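Dehalogenase (Rhodospirillaceae, PDB 6A41) probably acts as a dehalogenase built on the Rossmann fold of the short-chain dehydrogenase/reductase family. Local coordinates at residues A[58-62]-A[63-67]; A[135-138]-A[139-142]; A[165-169]-A[170-174]; A[186-189]-A[190-194]. One frame throughout, in Å; residues are numbered along the deposited sequence.

All four contacts are local turns or caps within a single Rossmann-type domain, and they follow one another along the chain. Interaction 1 leads from strand 56-57, at one margin of the parallel sheet, into helix 63-74. Interactions 2 and 3 belong to neighbouring strands: interaction 2 spans the end of strand 129-136 and the loop after it, interaction 3 the turn into strand 172-179, their centres about 24 Å apart. Interaction 4 comes after strand 172-179 and caps helix 190-193; its nearest atoms are about 6 Å from interaction 2. Interactions 2 and 3 touch the second subunit, tying the fold to its assembly. Interactions 3 and 4 lie farthest apart, about 36 Å between centres.

Interaction 1. Residues A[58-62]-A[63-67]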
# COMPACT_ATOMS: atom_id res chain seq x y z
N LEU A 58 -33.26 -3.35 17.76
CA LEU A 58 -33.70 -4.74 17.66
C LEU A 58 -33.55 -5.42 19.01
O LEU A 58 -32.52 -5.23 19.74
CB LEU A 58 -32.79 -5.46 16.67
CG LEU A 58 -32.99 -4.93 15.25
CD1 LEU A 58 -31.76 -5.32 14.40
CD2 LEU A 58 -34.20 -5.58 14.62
N SER A 59 -34.56 -6.17 19.39
CA SER A 59 -34.57 -6.72 20.75
C SER A 59 -33.80 -8.07 20.81
O SER A 59 -33.44 -8.51 21.88
CB SER A 59 -36.03 -6.85 21.25
OG SER A 59 -36.69 -7.67 20.34
N ALA A 60 -33.43 -8.64 19.68
CA ALA A 60 -32.59 -9.88 19.68
C ALA A 60 -31.16 -9.49 19.61
O ALA A 60 -30.80 -8.54 18.88
CB ALA A 60 -32.95 -10.82 18.54
N VAL A 61 -30.35 -10.17 20.43
CA VAL A 61 -28.94 -9.78 20.58
C VAL A 61 -27.99 -10.80 20.04
O VAL A 61 -26.91 -10.39 19.65
CB VAL A 61 -28.53 -9.44 22.03
CG1 VAL A 61 -29.40 -8.25 22.50
CG2 VAL A 61 -28.62 -10.64 22.97
N GLU A 62 -28.38 -12.07 19.95
CA GLU A 62 -27.51 -13.09 19.35
C GLU A 62 -27.58 -13.05 17.83
O GLU A 62 -28.63 -12.74 17.23
CB GLU A 62 -27.85 -14.44 19.88
CG GLU A 62 -27.64 -14.54 21.42
CD GLU A 62 -26.24 -14.04 21.87
OE1 GLU A 62 -25.22 -14.30 21.18
OE2 GLU A 62 -26.12 -13.32 22.92
N PRO A 63 -26.43 -13.33 17.16
CA PRO A 63 -26.30 -13.11 15.70
C PRO A 63 -27.37 -13.66 14.79
O PRO A 63 -28.03 -12.90 14.09
CB PRO A 63 -24.93 -13.67 15.37
CG PRO A 63 -24.19 -13.43 16.65
CD PRO A 63 -25.17 -13.80 17.72
N ALA A 64 -27.57 -14.94 14.79
CA ALA A 64 -28.58 -15.54 13.94
C ALA A 64 -30.01 -14.99 14.24
O ALA A 64 -30.73 -14.60 13.30
CB ALA A 64 -28.51 -17.05 14.07
N ALA A 65 -30.40 -14.91 15.50
CA ALA A 65 -31.73 -14.39 15.84
C ALA A 65 -31.84 -12.91 15.46
O ALA A 65 -32.92 -12.42 15.08
CB ALA A 65 -31.99 -14.56 17.37
N MSE A 66 -30.73 -12.18 15.70
CA MSE A 66 -30.74 -10.69 15.44
C MSE A 66 -30.93 -10.46 13.95
O MSE A 66 -31.74 -9.64 13.56
CB MSE A 66 -29.51 -10.03 15.98
CG MSE A 66 -29.53 -8.50 15.83
SE MSE A 66 -28.92 -8.01 13.98
CE MSE A 66 -27.02 -8.57 14.38
N VAL A 67 -30.25 -11.24 13.12
CA VAL A 67 -30.39 -11.11 11.64
C VAL A 67 -31.75 -11.49 11.14
O VAL A 67 -32.31 -10.80 10.29
CB VAL A 67 -29.26 -11.85 10.88
CG1 VAL A 67 -29.48 -11.87 9.37
CG2 VAL A 67 -28.00 -11.13 11.18
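The strand-to-helix connection that starts helix 63-74 of the Rossmann fold brings Leu58 and Ala60, on the way out of strand 56-57, against Met66 in the first turn of the helix. Glu62 stands at the N-cap position, and Met66 N donates to Glu62 O at 2.7 Å. This first bond of the helix runs almost along the carbonyl axis, with a C=O...N angle of 173°. Pro63, which has no N-H to give, occupies the start of the turn; its ring lies beside the Glu62 side chain and points the same way, with CD 3.5 Å from Glu62 OE1.

Met66, a selenomethionine here, has CG anti to its backbone N (chi1 -175°), and this brings CG close to the carbonyl oxygen of Ala60, 3.3 Å from Ala60 O. The chain then bends at both following torsions. Its selenium reaches CD1 of Leu58 at 3.9 Å, the two side chains meeting at about a right angle. The Ala60 CB sits 4.0 Å from the CB of Ala65 and 4.4 Å from the CB of Met66. Leu9 of strand 7-10 touches both Leu58 and Met66, while Leu115 of helix 98-126 packs on Met66.

The side-chain contacts are mainly apolar: one backbone bond marks the start of the helix, and the buried selenomethionine packs between loop, helix and sheet, largely by van der Waals contact.

Interaction 2. Residues A[135-138]-A[139-142]; sequences SSAA and PLRG
Leu140 leans on the carbonyl of Ala137 from its first side-chain atom: CB is 3.3 Å from Ala137 O and CG 3.8 Å from the same oxygen, while CD1 ends 4.3 Å from Ala137 CB. Its backbone is held too, because Leu140 N donates to Ala137 O at 2.9 Å, from well above the carbonyl plane. Ala138 O takes two N-H groups, that of Gly142 nearly in line with the C=O and that of Arg141 from above its plane. These bonds wind the chain into a tight turn just past strand 129-136 of the Rossmann sheet, opened by an ST turn in which Ser136 OG accepts from Ala138 N at 2.9 Å. Ser136 also touches Tyr149 and Arg153 of helix 147-158, a grouping that recalls the Ser-Tyr-Arg set of halohydrin dehalogenases. With an alanine at Ser136, Ala138 N would probably lose its acceptor and the turn would be less firmly set. Arg141 bends at chi2, and its NH1 returns to Leu140 O at 2.9 Å, an acceptor lying nearly in the guanidinium plane. Lys165 of the second subunit binds the carbonyls of Arg141 and Gly142.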
# COMPACT_ATOMS: atom_id res chain seq x y z
N SER A 135 -13.40 -0.16 10.95
CA SER A 135 -12.12 -0.76 11.38
C SER A 135 -11.11 0.36 11.79
O SER A 135 -11.55 1.45 12.15
CB SER A 135 -11.50 -1.65 10.26
OG SER A 135 -10.45 -2.46 10.75
N SER A 136 -9.83 0.06 11.74
CA SER A 136 -8.81 0.93 12.21
C SER A 136 -7.77 1.23 11.19
O SER A 136 -7.49 0.33 10.37
CB SER A 136 -8.17 0.36 13.47
OG SER A 136 -7.07 1.12 13.88
N ALA A 137 -7.26 2.47 11.15
CA ALA A 137 -6.08 2.79 10.35
C ALA A 137 -4.75 2.24 10.97
O ALA A 137 -3.70 2.37 10.36
CB ALA A 137 -5.93 4.32 10.04
N ALA A 138 -4.80 1.77 12.22
CA ALA A 138 -3.59 1.47 12.88
C ALA A 138 -2.65 0.50 12.10
O ALA A 138 -1.46 0.78 12.04
CB ALA A 138 -3.81 0.88 14.23
N PRO A 139 -3.21 -0.56 11.46
CA PRO A 139 -2.33 -1.46 10.69
C PRO A 139 -1.58 -0.80 9.57
O PRO A 139 -0.54 -1.34 9.14
CB PRO A 139 -3.30 -2.49 10.12
CG PRO A 139 -4.43 -2.45 11.04
CD PRO A 139 -4.57 -1.03 11.43
N LEU A 140 -2.06 0.37 9.11
CA LEU A 140 -1.37 1.06 7.99
C LEU A 140 -0.04 1.69 8.45
O LEU A 140 0.75 2.13 7.59
CB LEU A 140 -2.28 2.12 7.37
CG LEU A 140 -3.52 1.45 6.72
CD1 LEU A 140 -4.55 2.58 6.33
CD2 LEU A 140 -3.17 0.45 5.66
N ARG A 141 0.14 1.89 9.71
CA ARG A 141 1.39 2.43 10.26
C ARG A 141 2.07 1.56 11.32
O ARG A 141 3.32 1.66 11.50
CB ARG A 141 1.09 3.80 10.89
CG ARG A 141 0.69 4.91 9.91
CD ARG A 141 1.86 5.28 9.00
NE ARG A 141 1.48 6.27 7.96
CZ ARG A 141 1.03 5.98 6.73
NH1 ARG A 141 0.83 4.74 6.34
NH2 ARG A 141 0.80 6.96 5.86
N GLY A 142 1.30 0.81 12.12
CA GLY A 142 1.84 0.06 13.21
C GLY A 142 2.00 0.91 14.46
O GLY A 142 2.17 2.18 14.44

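Interaction 3. Residues A[165-169]-A[170-174]; sequences KELGR and DSITV
Leu167, near the end of helix 160-167, turns its isobutyl group back over the start of strand 172-179, onto Ile172 and Val174. Its CG is anti to the carbonyl carbon (chi1 -66°) and the chain is extended beyond, so that CD1 arrives 3.9 Å from Val174 CG2. Ile172 comes against the root of the same leucine: the two CB atoms are 4.1 Å apart, and its CG2 branch, anti to the backbone N, lies 4.2 Å from both CB and CD1 of Leu167. Ile172 thus offers CB and CG2, Val174 its CG2, and the leucine side chain is inclined to both. Met123 and Arg124 of helix 98-126 also pack on Ile172, and Phe133 of strand 129-136 on Val174.

This helix-to-strand link of the Rossmann fold is closed by a Schellman motif. Ser171 N donates to Gly168 O at 2.9 Å, and the 6→1 bond from Ile172 N to Leu167 O is weak; the Leu167-Ile172 packing is the motif's apolar contact. Ser171 adopts left-handed helical angles (phi 63°), which let the chain leave for the strand. Asp170 N also donates to Leu167 O, at 3.0 Å. The Asp170 carboxylate is held by two partners, OD2 in a salt bridge with Arg124 and OD1 in one with Lys127, while its CB rests 3.5 Å from Leu167 O.

The chemistry is divided accordingly: buried hydrocarbon branches pack in this link, and the acidic group of the turn is balanced by two positive charges, which probably favours its ionised form.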
# COMPACT_ATOMS: atom_id res chain seq x y z
N LYS A 165 -14.24 -9.73 -3.80
CA LYS A 165 -14.18 -10.56 -4.96
C LYS A 165 -15.26 -11.59 -4.99
O LYS A 165 -15.81 -11.90 -6.05
CB LYS A 165 -12.80 -11.16 -5.18
CG LYS A 165 -11.75 -10.10 -5.53
CD LYS A 165 -10.35 -10.69 -5.67
CE LYS A 165 -9.37 -9.70 -6.25
NZ LYS A 165 -8.05 -10.35 -6.33
N GLU A 166 -15.53 -12.15 -3.84
CA GLU A 166 -16.48 -13.25 -3.75
C GLU A 166 -17.95 -12.79 -3.97
O GLU A 166 -18.78 -13.48 -4.64
CB GLU A 166 -16.26 -13.84 -2.32
CG GLU A 166 -17.22 -14.92 -1.94
CD GLU A 166 -16.83 -15.75 -0.69
OE1 GLU A 166 -15.62 -15.80 -0.24
OE2 GLU A 166 -17.80 -16.41 -0.25
N LEU A 167 -18.29 -11.57 -3.55
CA LEU A 167 -19.63 -11.04 -3.65
C LEU A 167 -19.85 -10.05 -4.79
O LEU A 167 -21.02 -9.71 -5.10
CB LEU A 167 -19.94 -10.31 -2.35
CG LEU A 167 -20.03 -11.17 -1.11
CD1 LEU A 167 -20.14 -10.41 0.15
CD2 LEU A 167 -21.22 -12.07 -1.22
N GLY A 168 -18.77 -9.67 -5.51
CA GLY A 168 -18.84 -8.58 -6.53
C GLY A 168 -19.68 -8.91 -7.74
O GLY A 168 -20.33 -8.00 -8.34
N ARG A 169 -19.73 -10.18 -8.10
CA ARG A 169 -20.55 -10.51 -9.24
C ARG A 169 -22.06 -10.37 -8.96
O ARG A 169 -22.90 -10.28 -9.92
CB ARG A 169 -20.19 -11.88 -9.79
CG ARG A 169 -18.78 -11.96 -10.47
CD ARG A 169 -18.49 -10.79 -11.45
NE ARG A 169 -17.34 -11.21 -12.27
CZ ARG A 169 -16.34 -10.45 -12.62
NH1 ARG A 169 -16.32 -9.25 -12.21
NH2 ARG A 169 -15.32 -10.88 -13.30
N ASP A 170 -22.42 -10.40 -7.70
CA ASP A 170 -23.79 -10.12 -7.30
C ASP A 170 -24.06 -8.64 -6.98
O ASP A 170 -25.05 -8.30 -6.36
CB ASP A 170 -24.10 -10.99 -6.13
CG ASP A 170 -24.42 -12.47 -6.56
OD1 ASP A 170 -24.59 -12.71 -7.79
OD2 ASP A 170 -24.51 -13.32 -5.66
N SER A 171 -23.12 -7.79 -7.42
CA SER A 171 -23.12 -6.39 -7.27
C SER A 171 -23.05 -5.90 -5.80
O SER A 171 -23.26 -4.73 -5.55
CB SER A 171 -24.29 -5.71 -7.99
OG SER A 171 -24.38 -6.14 -9.32
N ILE A 172 -22.64 -6.69 -4.88
CA ILE A 172 -22.57 -6.22 -3.54
C ILE A 172 -21.16 -5.71 -3.33
O ILE A 172 -20.17 -6.40 -3.68
CB ILE A 172 -22.80 -7.45 -2.65
CG1 ILE A 172 -24.24 -7.95 -2.85
CG2 ILE A 172 -22.47 -7.20 -1.20
CD1 ILE A 172 -24.33 -9.36 -2.40
N THR A 173 -21.01 -4.52 -2.75
CA THR A 173 -19.64 -4.03 -2.47
C THR A 173 -19.25 -4.34 -1.02
O THR A 173 -20.10 -4.47 -0.15
CB THR A 173 -19.46 -2.52 -2.71
OG1 THR A 173 -20.17 -1.76 -1.72
CG2 THR A 173 -19.89 -2.13 -4.11
N VAL A 174 -17.97 -4.47 -0.79
CA VAL A 174 -17.43 -4.75 0.51
C VAL A 174 -16.22 -3.83 0.69
O VAL A 174 -15.25 -3.93 -0.01
CB VAL A 174 -16.97 -6.16 0.67
CG1 VAL A 174 -16.55 -6.42 2.09
CG2 VAL A 174 -18.04 -7.17 0.32

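Interaction 4. Residues A[186-189]-A[190-194]; sequences DYFP and PALLA
Phe188 and Leu192 lie side by side with their side chains pointing the same way, and the leucine methyl CD2 comes obliquely to the ring, 3.9 Å from Phe188 CD1. Leu192 gets there because its CG stands anti to the backbone N (chi1 -177°), which also leaves CD2 3.7 Å from Tyr187 O. Across the pyrrolidine of Pro189 the same leucine slants, its CB 4.0 Å from Pro189 CD. Leu193 approaches from another direction: its CD1 meets the oxygen of Phe188 at 3.6 Å and that of Pro189 at 3.5 Å. Here the short helix 190-193 begins, in the segment that follows strand 172-179 of the Rossmann fold. Pro189 takes the N-cap position, and its O accepts Leu193 N at 3.1 Å, in the carbonyl plane and with an N-H...O angle of 164°. Pro189 CB and Pro190 CD are 3.2 Å apart, largely a consequence of the peptide that links them. Helix 196-204 continues the apolar patch, Met202 touching both Phe188 and Leu192. The CB of Tyr187 points away from helix 190-193; its ring meets that of Tyr149, and its OH is hydrogen-bonded to Tyr86 O.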
# COMPACT_ATOMS: atom_id res chain seq x y z
N ASP A 186 -14.96 4.24 22.43
CA ASP A 186 -14.03 3.11 22.58
C ASP A 186 -12.55 3.51 22.65
O ASP A 186 -11.81 3.07 23.54
CB ASP A 186 -14.30 2.05 21.51
CG ASP A 186 -15.55 1.33 21.83
OD1 ASP A 186 -16.68 1.89 21.57
OD2 ASP A 186 -15.45 0.30 22.52
N TYR A 187 -12.13 4.36 21.73
CA TYR A 187 -10.74 4.71 21.57
C TYR A 187 -10.41 6.17 21.94
O TYR A 187 -9.25 6.44 22.23
CB TYR A 187 -10.33 4.38 20.12
CG TYR A 187 -10.59 2.89 19.81
CD1 TYR A 187 -10.04 1.91 20.58
CD2 TYR A 187 -11.47 2.53 18.85
CE1 TYR A 187 -10.40 0.56 20.40
CE2 TYR A 187 -11.79 1.18 18.60
CZ TYR A 187 -11.20 0.21 19.32
OH TYR A 187 -11.60 -1.13 19.13
N PHE A 188 -11.39 7.13 21.78
CA PHE A 188 -11.11 8.57 22.03
C PHE A 188 -12.27 9.13 22.85
O PHE A 188 -13.05 9.90 22.35
CB PHE A 188 -10.84 9.34 20.70
CG PHE A 188 -9.63 8.82 20.02
CD1 PHE A 188 -8.38 9.24 20.42
CD2 PHE A 188 -9.78 7.74 19.09
CE1 PHE A 188 -7.23 8.60 19.89
CE2 PHE A 188 -8.67 7.12 18.56
CZ PHE A 188 -7.39 7.58 18.95
N PRO A 189 -12.39 8.67 24.06
CA PRO A 189 -13.55 9.02 24.85
C PRO A 189 -13.38 10.36 25.52
O PRO A 189 -12.28 10.92 25.49
CB PRO A 189 -13.62 7.89 25.92
CG PRO A 189 -12.19 7.56 26.15
CD PRO A 189 -11.56 7.63 24.75
N PRO A 190 -14.44 10.85 26.17
CA PRO A 190 -14.40 12.22 26.74
C PRO A 190 -13.30 12.39 27.70
O PRO A 190 -12.70 13.47 27.73
CB PRO A 190 -15.79 12.43 27.37
CG PRO A 190 -16.63 11.49 26.50
CD PRO A 190 -15.79 10.26 26.34
N ALA A 191 -12.95 11.36 28.47
CA ALA A 191 -11.91 11.57 29.50
C ALA A 191 -10.54 11.91 28.87
O ALA A 191 -9.73 12.79 29.33
CB ALA A 191 -11.80 10.30 30.30
N LEU A 192 -10.31 11.22 27.76
CA LEU A 192 -9.10 11.46 26.98
C LEU A 192 -9.12 12.82 26.37
O LEU A 192 -8.12 13.52 26.45
CB LEU A 192 -8.93 10.37 25.94
CG LEU A 192 -7.68 10.43 25.06
CD1 LEU A 192 -6.45 10.43 25.92
CD2 LEU A 192 -7.60 9.16 24.19
N LEU A 193 -10.25 13.23 25.81
CA LEU A 193 -10.39 14.59 25.23
C LEU A 193 -10.14 15.72 26.24
O LEU A 193 -9.72 16.77 25.86
CB LEU A 193 -11.73 14.81 24.58
CG LEU A 193 -12.02 14.35 23.13
CD1 LEU A 193 -11.33 13.07 22.85
CD2 LEU A 193 -13.50 14.34 22.78
N ALA A 194 -10.36 15.47 27.52
CA ALA A 194 -10.20 16.48 28.53
C ALA A 194 -8.76 16.48 29.06
O ALA A 194 -8.51 17.25 29.91
CB ALA A 194 -11.21 16.23 29.65